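Local structure of aminoglycoside N(3)-acetyltransferase, AAC(3)-IVa (Escherichia coli, 6MN3) at residues L28-F33 against A151-H156; V142-V147 against R219-R224; P169-I174 against R182-E187. The protein probably confers resistance to 2-deoxystreptamine aminoglycosides such as gentamicin, kanamycin and apramycin by transferring an acetyl group from acetyl-CoA to their 3-amino group. One frame throughout, in Å; residues are numbered along the deposited sequence.

Contact 1: L28-F33 against A151-H156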
loop_
_atom_site.group_PDB
_atom_site.type_symbol
_atom_site.label_atom_id
_atom_site.label_comp_id
_atom_site.label_asym_id
_atom_site.label_seq_id
_atom_site.Cartn_x
_atom_site.Cartn_y
_atom_site.Cartn_z
ATOM N N LEU A 28 -2.045 4.849 -5.718
ATOM C CA LEU A 28 -1.836 4.359 -4.361
ATOM C C LEU A 28 -0.340 4.366 -4.072
ATOM O O LEU A 28 0.439 3.749 -4.807
ATOM C CB LEU A 28 -2.412 2.957 -4.182
ATOM C CG LEU A 28 -2.026 2.254 -2.880
ATOM C CD1 LEU A 28 -2.605 2.991 -1.680
ATOM C CD2 LEU A 28 -2.474 0.797 -2.893
ATOM N N VAL A 29 0.058 5.056 -3.008
ATOM C CA VAL A 29 1.464 5.315 -2.725
ATOM C C VAL A 29 1.826 4.693 -1.385
ATOM O O VAL A 29 1.265 5.065 -0.346
ATOM C CB VAL A 29 1.775 6.818 -2.725
ATOM C CG1 VAL A 29 3.220 7.057 -2.312
ATOM C CG2 VAL A 29 1.500 7.411 -4.094
ATOM N N HIS A 30 2.758 3.744 -1.415
ATOM C CA HIS A 30 3.452 3.267 -0.229
ATOM C C HIS A 30 4.819 3.935 -0.191
ATOM O O HIS A 30 5.576 3.859 -1.164
ATOM C CB HIS A 30 3.601 1.748 -0.249
ATOM C CG HIS A 30 2.373 1.022 -0.707
ATOM N ND1 HIS A 30 1.377 0.625 0.159
ATOM C CD2 HIS A 30 1.987 0.610 -1.938
ATOM C CE1 HIS A 30 0.427 0.005 -0.519
ATOM N NE2 HIS A 30 0.774 -0.017 -1.793
ATOM N N SER A 31 5.133 4.594 0.923
ATOM C CA SER A 31 6.296 5.467 0.957
ATOM C C SER A 31 7.106 5.260 2.228
ATOM O O SER A 31 6.589 4.820 3.260
ATOM C CB SER A 31 5.886 6.940 0.855
ATOM O OG SER A 31 5.066 7.310 1.949
ATOM N N SER A 32 8.391 5.587 2.128
ATOM C CA SER A 32 9.289 5.721 3.272
ATOM C C SER A 32 9.974 7.074 3.115
ATOM O O SER A 32 10.857 7.229 2.266
ATOM C CB SER A 32 10.304 4.589 3.330
ATOM O OG SER A 32 11.509 5.032 3.928
ATOM N N PHE A 33 9.562 8.053 3.926
ATOM C CA PHE A 33 10.092 9.404 3.769
ATOM C C PHE A 33 11.592 9.457 4.020
ATOM O O PHE A 33 12.283 10.312 3.456
ATOM C CB PHE A 33 9.368 10.375 4.701
ATOM C CG PHE A 33 9.811 11.802 4.543
ATOM C CD1 PHE A 33 9.452 12.533 3.422
ATOM C CD2 PHE A 33 10.602 12.408 5.505
ATOM C CE1 PHE A 33 9.864 13.841 3.267
ATOM C CE2 PHE A 33 11.018 13.719 5.355
ATOM C CZ PHE A 33 10.647 14.435 4.236
ATOM N N ALA A 151 5.968 -4.200 1.055
ATOM C CA ALA A 151 4.936 -3.244 1.430
ATOM C C ALA A 151 3.853 -3.103 0.368
ATOM O O ALA A 151 2.910 -2.329 0.565
ATOM C CB ALA A 151 5.562 -1.876 1.713
ATOM N N ASN A 152 3.966 -3.825 -0.748
ATOM C CA ASN A 152 2.964 -3.779 -1.807
ATOM C C ASN A 152 1.680 -4.461 -1.350
ATOM O O ASN A 152 1.482 -5.654 -1.598
ATOM C CB ASN A 152 3.499 -4.437 -3.081
ATOM C CG ASN A 152 2.633 -4.155 -4.295
ATOM O OD1 ASN A 152 1.527 -3.628 -4.176
ATOM N ND2 ASN A 152 3.137 -4.504 -5.474
ATOM N N THR A 153 0.802 -3.697 -0.693
ATOM C CA THR A 153 -0.412 -4.262 -0.112
ATOM C C THR A 153 -1.279 -4.950 -1.162
ATOM O O THR A 153 -1.973 -5.926 -0.850
ATOM C CB THR A 153 -1.194 -3.157 0.602
ATOM O OG1 THR A 153 -0.430 -2.676 1.714
ATOM C CG2 THR A 153 -2.530 -3.666 1.109
ATOM N N THR A 154 -1.233 -4.476 -2.412
ATOM C CA THR A 154 -2.037 -5.081 -3.471
ATOM C C THR A 154 -1.728 -6.566 -3.637
ATOM O O THR A 154 -2.602 -7.339 -4.050
ATOM C CB THR A 154 -1.817 -4.324 -4.785
ATOM O OG1 THR A 154 -2.215 -2.956 -4.618
ATOM C CG2 THR A 154 -2.628 -4.938 -5.920
ATOM N N LEU A 155 -0.510 -6.989 -3.294
ATOM C CA LEU A 155 -0.180 -8.409 -3.352
ATOM C C LEU A 155 -1.019 -9.222 -2.373
ATOM O O LEU A 155 -1.377 -10.368 -2.668
ATOM C CB LEU A 155 1.309 -8.614 -3.082
ATOM C CG LEU A 155 2.224 -8.257 -4.255
ATOM C CD1 LEU A 155 3.687 -8.428 -3.881
ATOM C CD2 LEU A 155 1.875 -9.099 -5.475
ATOM N N HIS A 156 -1.345 -8.650 -1.210
ATOM C CA HIS A 156 -2.233 -9.337 -0.276
ATOM C C HIS A 156 -3.616 -9.535 -0.882
ATOM O O HIS A 156 -4.271 -10.555 -0.637
ATOM C CB HIS A 156 -2.330 -8.554 1.031
ATOM C CG HIS A 156 -1.187 -8.790 1.966
ATOM N ND1 HIS A 156 -0.935 -10.019 2.538
ATOM C CD2 HIS A 156 -0.230 -7.954 2.434
ATOM C CE1 HIS A 156 0.129 -9.930 3.316
ATOM N NE2 HIS A 156 0.575 -8.687 3.271
HETATM O O HOH W 1 -0.408 -1.902 -3.036
HETATM O O HOH W 2 2.627 -0.464 2.719
#

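Contact 2: V142-V147 against R219-R224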
loop_
_atom_site.group_PDB
_atom_site.type_symbol
_atom_site.label_atom_id
_atom_site.label_comp_id
_atom_site.label_asym_id
_atom_site.label_seq_id
_atom_site.Cartn_x
_atom_site.Cartn_y
_atom_site.Cartn_z
ATOM N N VAL A 142 0.200 1.854 -8.634
ATOM C CA VAL A 142 0.797 1.639 -7.320
ATOM C C VAL A 142 2.228 2.154 -7.370
ATOM O O VAL A 142 3.036 1.694 -8.187
ATOM C CB VAL A 142 0.755 0.161 -6.905
ATOM C CG1 VAL A 142 1.420 -0.022 -5.551
ATOM C CG2 VAL A 142 -0.683 -0.336 -6.864
ATOM N N LEU A 143 2.536 3.107 -6.502
ATOM C CA LEU A 143 3.855 3.721 -6.436
ATOM C C LEU A 143 4.552 3.216 -5.180
ATOM O O LEU A 143 4.101 3.486 -4.062
ATOM C CB LEU A 143 3.746 5.243 -6.435
ATOM C CG LEU A 143 5.058 6.003 -6.239
ATOM C CD1 LEU A 143 6.065 5.601 -7.304
ATOM C CD2 LEU A 143 4.820 7.508 -6.257
ATOM N N LEU A 144 5.638 2.473 -5.366
ATOM C CA LEU A 144 6.487 2.037 -4.264
ATOM C C LEU A 144 7.607 3.060 -4.115
ATOM O O LEU A 144 8.521 3.117 -4.944
ATOM C CB LEU A 144 7.037 0.638 -4.522
ATOM C CG LEU A 144 6.002 -0.465 -4.753
ATOM C CD1 LEU A 144 6.670 -1.831 -4.725
ATOM C CD2 LEU A 144 4.889 -0.391 -3.719
ATOM N N LEU A 145 7.533 3.868 -3.063
ATOM C CA LEU A 145 8.382 5.044 -2.896
ATOM C C LEU A 145 9.395 4.770 -1.785
ATOM O O LEU A 145 9.122 4.986 -0.604
ATOM C CB LEU A 145 7.526 6.268 -2.587
ATOM C CG LEU A 145 8.205 7.625 -2.721
ATOM C CD1 LEU A 145 9.028 7.656 -3.990
ATOM C CD2 LEU A 145 7.169 8.735 -2.720
ATOM N N GLY A 146 10.577 4.302 -2.177
ATOM C CA GLY A 146 11.604 3.995 -1.203
ATOM C C GLY A 146 11.338 2.763 -0.374
ATOM O O GLY A 146 11.950 2.596 0.686
ATOM N N VAL A 147 10.427 1.896 -0.819
ATOM C CA VAL A 147 10.146 0.628 -0.161
ATOM C C VAL A 147 10.088 -0.458 -1.226
ATOM O O VAL A 147 9.887 -0.191 -2.412
ATOM C CB VAL A 147 8.829 0.652 0.648
ATOM C CG1 VAL A 147 8.898 1.677 1.767
ATOM C CG2 VAL A 147 7.641 0.927 -0.266
ATOM N N ARG A 219 9.393 2.634 -7.630
ATOM C CA ARG A 219 8.853 1.625 -8.528
ATOM C C ARG A 219 7.378 1.905 -8.748
ATOM O O ARG A 219 6.644 2.170 -7.791
ATOM C CB ARG A 219 9.057 0.216 -7.966
ATOM C CG ARG A 219 10.433 -0.349 -8.266
ATOM C CD ARG A 219 10.718 -1.595 -7.456
ATOM N NE ARG A 219 11.118 -1.282 -6.091
ATOM C CZ ARG A 219 11.863 -2.078 -5.332
ATOM N NH1 ARG A 219 12.296 -3.236 -5.810
ATOM N NH2 ARG A 219 12.180 -1.713 -4.098
ATOM N N LEU A 220 6.948 1.849 -10.007
ATOM C CA LEU A 220 5.582 2.187 -10.388
ATOM C C LEU A 220 5.016 1.068 -11.247
ATOM O O LEU A 220 5.564 0.762 -12.311
ATOM C CB LEU A 220 5.543 3.518 -11.139
ATOM C CG LEU A 220 4.180 3.959 -11.665
ATOM C CD1 LEU A 220 3.236 4.278 -10.518
ATOM C CD2 LEU A 220 4.349 5.153 -12.578
ATOM N N ILE A 221 3.925 0.458 -10.785
ATOM C CA ILE A 221 3.291 -0.669 -11.460
ATOM C C ILE A 221 1.787 -0.440 -11.476
ATOM O O ILE A 221 1.212 0.029 -10.488
ATOM C CB ILE A 221 3.609 -2.018 -10.774
ATOM C CG1 ILE A 221 5.072 -2.091 -10.324
ATOM C CG2 ILE A 221 3.278 -3.176 -11.697
ATOM C CD1 ILE A 221 5.279 -1.779 -8.851
ATOM N N ARG A 222 1.150 -0.774 -12.598
ATOM C CA ARG A 222 -0.305 -0.756 -12.654
ATOM C C ARG A 222 -0.875 -1.794 -11.696
ATOM O O ARG A 222 -0.402 -2.934 -11.645
ATOM C CB ARG A 222 -0.785 -1.032 -14.076
ATOM C CG ARG A 222 -0.808 0.191 -14.977
ATOM C CD ARG A 222 -1.026 -0.207 -16.429
ATOM N NE ARG A 222 -1.944 -1.337 -16.554
ATOM C CZ ARG A 222 -3.259 -1.217 -16.701
ATOM N NH1 ARG A 222 -3.814 -0.013 -16.744
ATOM N NH2 ARG A 222 -4.017 -2.299 -16.806
ATOM N N SER A 223 -1.893 -1.392 -10.931
ATOM C CA SER A 223 -2.502 -2.307 -9.969
ATOM C C SER A 223 -2.999 -3.579 -10.645
ATOM O O SER A 223 -2.874 -4.676 -10.088
ATOM C CB SER A 223 -3.645 -1.611 -9.234
ATOM O OG SER A 223 -4.375 -2.534 -8.445
ATOM N N ARG A 224 -3.562 -3.455 -11.848
ATOM C CA ARG A 224 -4.035 -4.636 -12.563
ATOM C C ARG A 224 -2.886 -5.562 -12.944
ATOM O O ARG A 224 -3.055 -6.787 -12.950
ATOM C CB ARG A 224 -4.820 -4.221 -13.808
ATOM C CG ARG A 224 -6.044 -3.369 -13.512
ATOM C CD ARG A 224 -7.326 -4.172 -13.640
ATOM N NE ARG A 224 -8.514 -3.331 -13.514
ATOM C CZ ARG A 224 -9.062 -2.655 -14.519
ATOM N NH1 ARG A 224 -8.533 -2.716 -15.732
ATOM N NH2 ARG A 224 -10.143 -1.915 -14.309
HETATM O O HOH W 3 11.062 1.066 -4.431
#

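Contact 3: P169-I174 against R182-E187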
loop_
_atom_site.group_PDB
_atom_site.type_symbol
_atom_site.label_atom_id
_atom_site.label_comp_id
_atom_site.label_asym_id
_atom_site.label_seq_id
_atom_site.Cartn_x
_atom_site.Cartn_y
_atom_site.Cartn_z
ATOM N N PRO A 169 -5.114 -16.630 12.578
ATOM C CA PRO A 169 -6.146 -15.821 13.244
ATOM C C PRO A 169 -5.569 -14.525 13.798
ATOM O O PRO A 169 -4.628 -14.537 14.594
ATOM C CB PRO A 169 -6.646 -16.741 14.366
ATOM C CG PRO A 169 -5.479 -17.618 14.670
ATOM C CD PRO A 169 -4.734 -17.811 13.375
ATOM N N ARG A 170 -6.134 -13.405 13.364
ATOM C CA ARG A 170 -5.856 -12.085 13.914
ATOM C C ARG A 170 -7.138 -11.552 14.555
ATOM O O ARG A 170 -8.146 -12.258 14.649
ATOM C CB ARG A 170 -5.322 -11.151 12.824
ATOM C CG ARG A 170 -4.027 -11.622 12.175
ATOM C CD ARG A 170 -2.826 -11.340 13.063
ATOM N NE ARG A 170 -1.952 -12.504 13.199
ATOM C CZ ARG A 170 -0.853 -12.702 12.478
ATOM N NH1 ARG A 170 -0.487 -11.813 11.566
ATOM N NH2 ARG A 170 -0.120 -13.789 12.672
ATOM N N HIS A 171 -7.101 -10.298 14.997
ATOM C CA HIS A 171 -8.274 -9.701 15.622
ATOM C C HIS A 171 -8.148 -8.186 15.588
ATOM O O HIS A 171 -7.083 -7.633 15.310
ATOM C CB HIS A 171 -8.462 -10.206 17.057
ATOM C CG HIS A 171 -7.497 -9.618 18.041
ATOM N ND1 HIS A 171 -6.275 -10.191 18.317
ATOM C CD2 HIS A 171 -7.578 -8.511 18.815
ATOM C CE1 HIS A 171 -5.643 -9.462 19.218
ATOM N NE2 HIS A 171 -6.412 -8.436 19.537
ATOM N N CYS A 172 -9.267 -7.522 15.879
ATOM C CA CYS A 172 -9.328 -6.070 15.956
ATOM C C CYS A 172 -10.472 -5.691 16.890
ATOM O O CYS A 172 -11.174 -6.554 17.426
ATOM C CB CYS A 172 -9.495 -5.445 14.567
ATOM S SG CYS A 172 -11.111 -5.723 13.804
ATOM N N THR A 173 -10.662 -4.387 17.079
ATOM C CA THR A 173 -11.660 -3.873 18.008
ATOM C C THR A 173 -12.527 -2.837 17.309
ATOM O O THR A 173 -12.009 -1.897 16.699
ATOM C CB THR A 173 -10.996 -3.257 19.246
ATOM O OG1 THR A 173 -10.513 -4.302 20.098
ATOM C CG2 THR A 173 -11.988 -2.399 20.018
ATOM N N ILE A 174 -13.845 -3.013 17.403
ATOM C CA ILE A 174 -14.815 -2.062 16.877
ATOM C C ILE A 174 -15.834 -1.762 17.968
ATOM O O ILE A 174 -16.146 -2.614 18.807
ATOM C CB ILE A 174 -15.505 -2.589 15.594
ATOM C CG1 ILE A 174 -16.255 -1.462 14.875
ATOM C CG2 ILE A 174 -16.437 -3.751 15.910
ATOM C CD1 ILE A 174 -15.418 -0.730 13.846
ATOM N N ARG A 182 -14.111 -7.448 20.619
ATOM C CA ARG A 182 -13.087 -8.056 19.775
ATOM C C ARG A 182 -13.717 -8.746 18.565
ATOM O O ARG A 182 -14.736 -9.426 18.694
ATOM C CB ARG A 182 -12.263 -9.041 20.601
ATOM C CG ARG A 182 -10.980 -9.537 19.957
ATOM C CD ARG A 182 -10.553 -10.846 20.591
ATOM N NE ARG A 182 -9.171 -10.844 21.059
ATOM C CZ ARG A 182 -8.393 -11.923 21.080
ATOM N NH1 ARG A 182 -8.850 -13.089 20.638
ATOM N NH2 ARG A 182 -7.152 -11.837 21.537
ATOM N N VAL A 183 -13.146 -8.503 17.382
ATOM C CA VAL A 183 -13.584 -9.115 16.134
ATOM C C VAL A 183 -12.386 -9.842 15.542
ATOM O O VAL A 183 -11.481 -9.207 14.992
ATOM C CB VAL A 183 -14.133 -8.076 15.151
ATOM C CG1 VAL A 183 -14.686 -8.779 13.909
ATOM C CG2 VAL A 183 -15.193 -7.220 15.806
ATOM N N ASP A 184 -12.386 -11.166 15.641
ATOM C CA ASP A 184 -11.325 -12.004 15.101
ATOM C C ASP A 184 -11.682 -12.502 13.704
ATOM O O ASP A 184 -12.854 -12.694 13.365
ATOM C CB ASP A 184 -11.055 -13.193 16.029
ATOM C CG ASP A 184 -10.882 -12.773 17.474
ATOM O OD1 ASP A 184 -11.752 -12.047 17.996
ATOM O OD2 ASP A 184 -9.859 -13.147 18.082
ATOM N N TYR A 185 -10.648 -12.720 12.896
ATOM C CA TYR A 185 -10.801 -13.170 11.520
ATOM C C TYR A 185 -9.620 -14.068 11.175
ATOM O O TYR A 185 -8.740 -14.313 12.003
ATOM C CB TYR A 185 -10.903 -11.980 10.557
ATOM C CG TYR A 185 -9.779 -10.977 10.707
ATOM C CD1 TYR A 185 -8.661 -11.032 9.886
ATOM C CD2 TYR A 185 -9.834 -9.978 11.673
ATOM C CE1 TYR A 185 -7.630 -10.121 10.022
ATOM C CE2 TYR A 185 -8.805 -9.065 11.817
ATOM C CZ TYR A 185 -7.706 -9.142 10.988
ATOM O OH TYR A 185 -6.678 -8.237 11.121
ATOM N N LEU A 186 -9.603 -14.565 9.940
ATOM C CA LEU A 186 -8.507 -15.388 9.438
ATOM C C LEU A 186 -7.823 -14.620 8.315
ATOM O O LEU A 186 -8.384 -14.477 7.223
ATOM C CB LEU A 186 -9.016 -16.746 8.959
ATOM C CG LEU A 186 -9.589 -17.654 10.051
ATOM C CD1 LEU A 186 -10.108 -18.953 9.455
ATOM C CD2 LEU A 186 -8.549 -17.931 11.129
ATOM N N GLU A 187 -6.618 -14.128 8.585
ATOM C CA GLU A 187 -5.885 -13.282 7.656
ATOM C C GLU A 187 -4.732 -14.048 7.023
ATOM O O GLU A 187 -4.200 -14.999 7.603
ATOM C CB GLU A 187 -5.345 -12.035 8.365
ATOM C CG GLU A 187 -4.872 -10.933 7.430
ATOM C CD GLU A 187 -4.060 -9.872 8.145
ATOM O OE1 GLU A 187 -4.482 -9.433 9.234
ATOM O OE2 GLU A 187 -2.997 -9.483 7.618
#

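Contact 1: L28-F33 against A151-H156
His30 carries most of this contact. Its imidazole lies beside the turn Ala151-Thr153. Ala151 O sits 3.4 Å above one ring face, offset toward the rim on the ND1 side. The direct approach of His30 ND1 to this carbonyl has a poor angle, and no hydrogen bond forms between them. Thr153 reaches the same ring obliquely, with its OG1 3.6 Å from His30 CE1. Its side chain crosses that of His30 at about a right angle. Leu28 adds a looser touch, CD2 to Thr154 OG1 at 4.1 Å.

Two waters supply the polar links. One is hydrogen-bonded to His30 ND1 at 3.0 Å and donates to Ala151 O. The other is hydrogen-bonded to His30 NE2. It donates to Asn152 OD1 at 2.8 Å and accepts from Thr154 N, also at 2.8 Å. Both ring nitrogens are therefore tied through water to the opposite segment, which should limit rotation of the ring. The first torsion of His30 (chi1 -42°) leaves CG anti to the carbonyl carbon, and the ring projects from the strand toward the turn.

The second shell fixes the turn itself. Asn152 is the centre of an inverse gamma turn. Its OD1 also accepts a weak capping bond from Thr154 N, and its ND2 is hydrogen-bonded to His149. Ile226 of helix 223-236 packs on Asn152 and Thr154, and Pro63 of strand 59-63 touches His30. The contact joins the C-terminal end of strand 26-31 to the turn that leads into helix 154-161. It lies at the ends of the parallel neighbours 26-31 and 141-145 in the mixed sheet, where the chain leaving strand 141-145 turns into that helix.

Contact 2: V142-V147 against R219-R224
Leu143 and Leu220 face each other as a non-hydrogen-bonded antiparallel pair and take nearly the same shape. Each holds CG anti to its own backbone N (chi1 175° and 177°). Each then brings CD1 back over a carbonyl of the other strand. Leu143 CD1 lies 3.5 Å from Arg219 O, and Leu220 CD1 lies 3.5 Å from Val142 O. The two leucines point to the sheet face where Leu19 of helix 9-19 touches both.

Hydrogen-bonded pairs flank them. Val142 and Ile221 exchange two backbone bonds, as do Leu144 and Arg219. In the second pair Leu144 N reaches Arg219 O at 2.6 Å. The side chains of these four residues share the other face. There Leu144 and Ile221 meet lightly by their CD1 methyls, 4.4 Å apart. Val142 turns CG2 to Ser223 CB at 4.0 Å, where the strand passes into helix 223-236.

Arg219 packs its CB on Leu144 CB, and its chain then bends at chi3 (-80°). The bend brings the guanidinium to the loop after strand 141-145. NH2 gives a weak hydrogen bond to Val147 O at 3.2 Å. A water in the guanidinium plane accepts from Arg219 NE at 2.9 Å and lies 2.7 Å from Val147 O. NH1 forms a salt bridge with Asp199, so three nitrogens of the group are engaged. This probably restrains the side chain at the partly exposed end of the contact. Strand 141-145 also runs parallel to strand 26-31 on its far side, so this contact marks one change from parallel to antiparallel pairing in the central mixed sheet of the alpha/beta fold.

Contact 3: P169-I174 against R182-E187
Tyr185 lays one ring face over the backbone of Arg170, whose C is offset toward the rim, and this side of the hairpin is the tighter one. Arg170 CB sits 3.6 Å from Tyr185 CZ. The first side-chain torsion of the tyrosine (chi1 52°) places CG between backbone N and carbonyl carbon, turning the ring back over the neighbouring strand. Its OH donates to Glu187 OE1 at 3.1 Å, nearly along the C-O axis of the carboxylate. Leu123 and Pro125 touch the tyrosine from a loop. On the same face Cys172 SG meets Val183 CB at 4.1 Å.

The other face is more open to solvent. Here the Arg182 guanidinium lies flat on the His171 ring, centres 3.9 Å apart and planes at 22°. Arg182 NH1 also forms a salt bridge with Asp184 OD2 at 2.7 Å, which helps hold the guanidinium in place. Asp70 is hydrogen-bonded to His171 NE2. Pro169 CB and Leu186 CD2 touch at 3.9 Å, both residues exposed.

Four backbone hydrogen bonds join the strands through the pairs Arg170-Tyr185 and Cys172-Val183. The antiparallel strands, at 151°, form a two-stranded beta hairpin apart from the central sheet, the side chain of Arg170 about 11 Å from the zinc ion.

Contacts 1 and 2 adjoin, with centres about 7 Å apart. They meet where strands 26-31 and 141-145 run side by side in the mixed sheet. His30 O and Leu145 N probably form a backbone bond there, as do Leu28 O and Leu143 N. Their segments alternate along the chain: 28-33, 142-147, 151-156, 219-224. Contact 3 follows contact 1 and falls between the two halves of contact 2. It belongs to the separate hairpin 168-174 and 181-187, reached soon after helix 154-161. Its centre lies about 22 Å from that of contact 1 and 28 Å from that of contact 2. Thus two contacts lie in the buried interior around the mixed sheet, the third in an outlying hairpin.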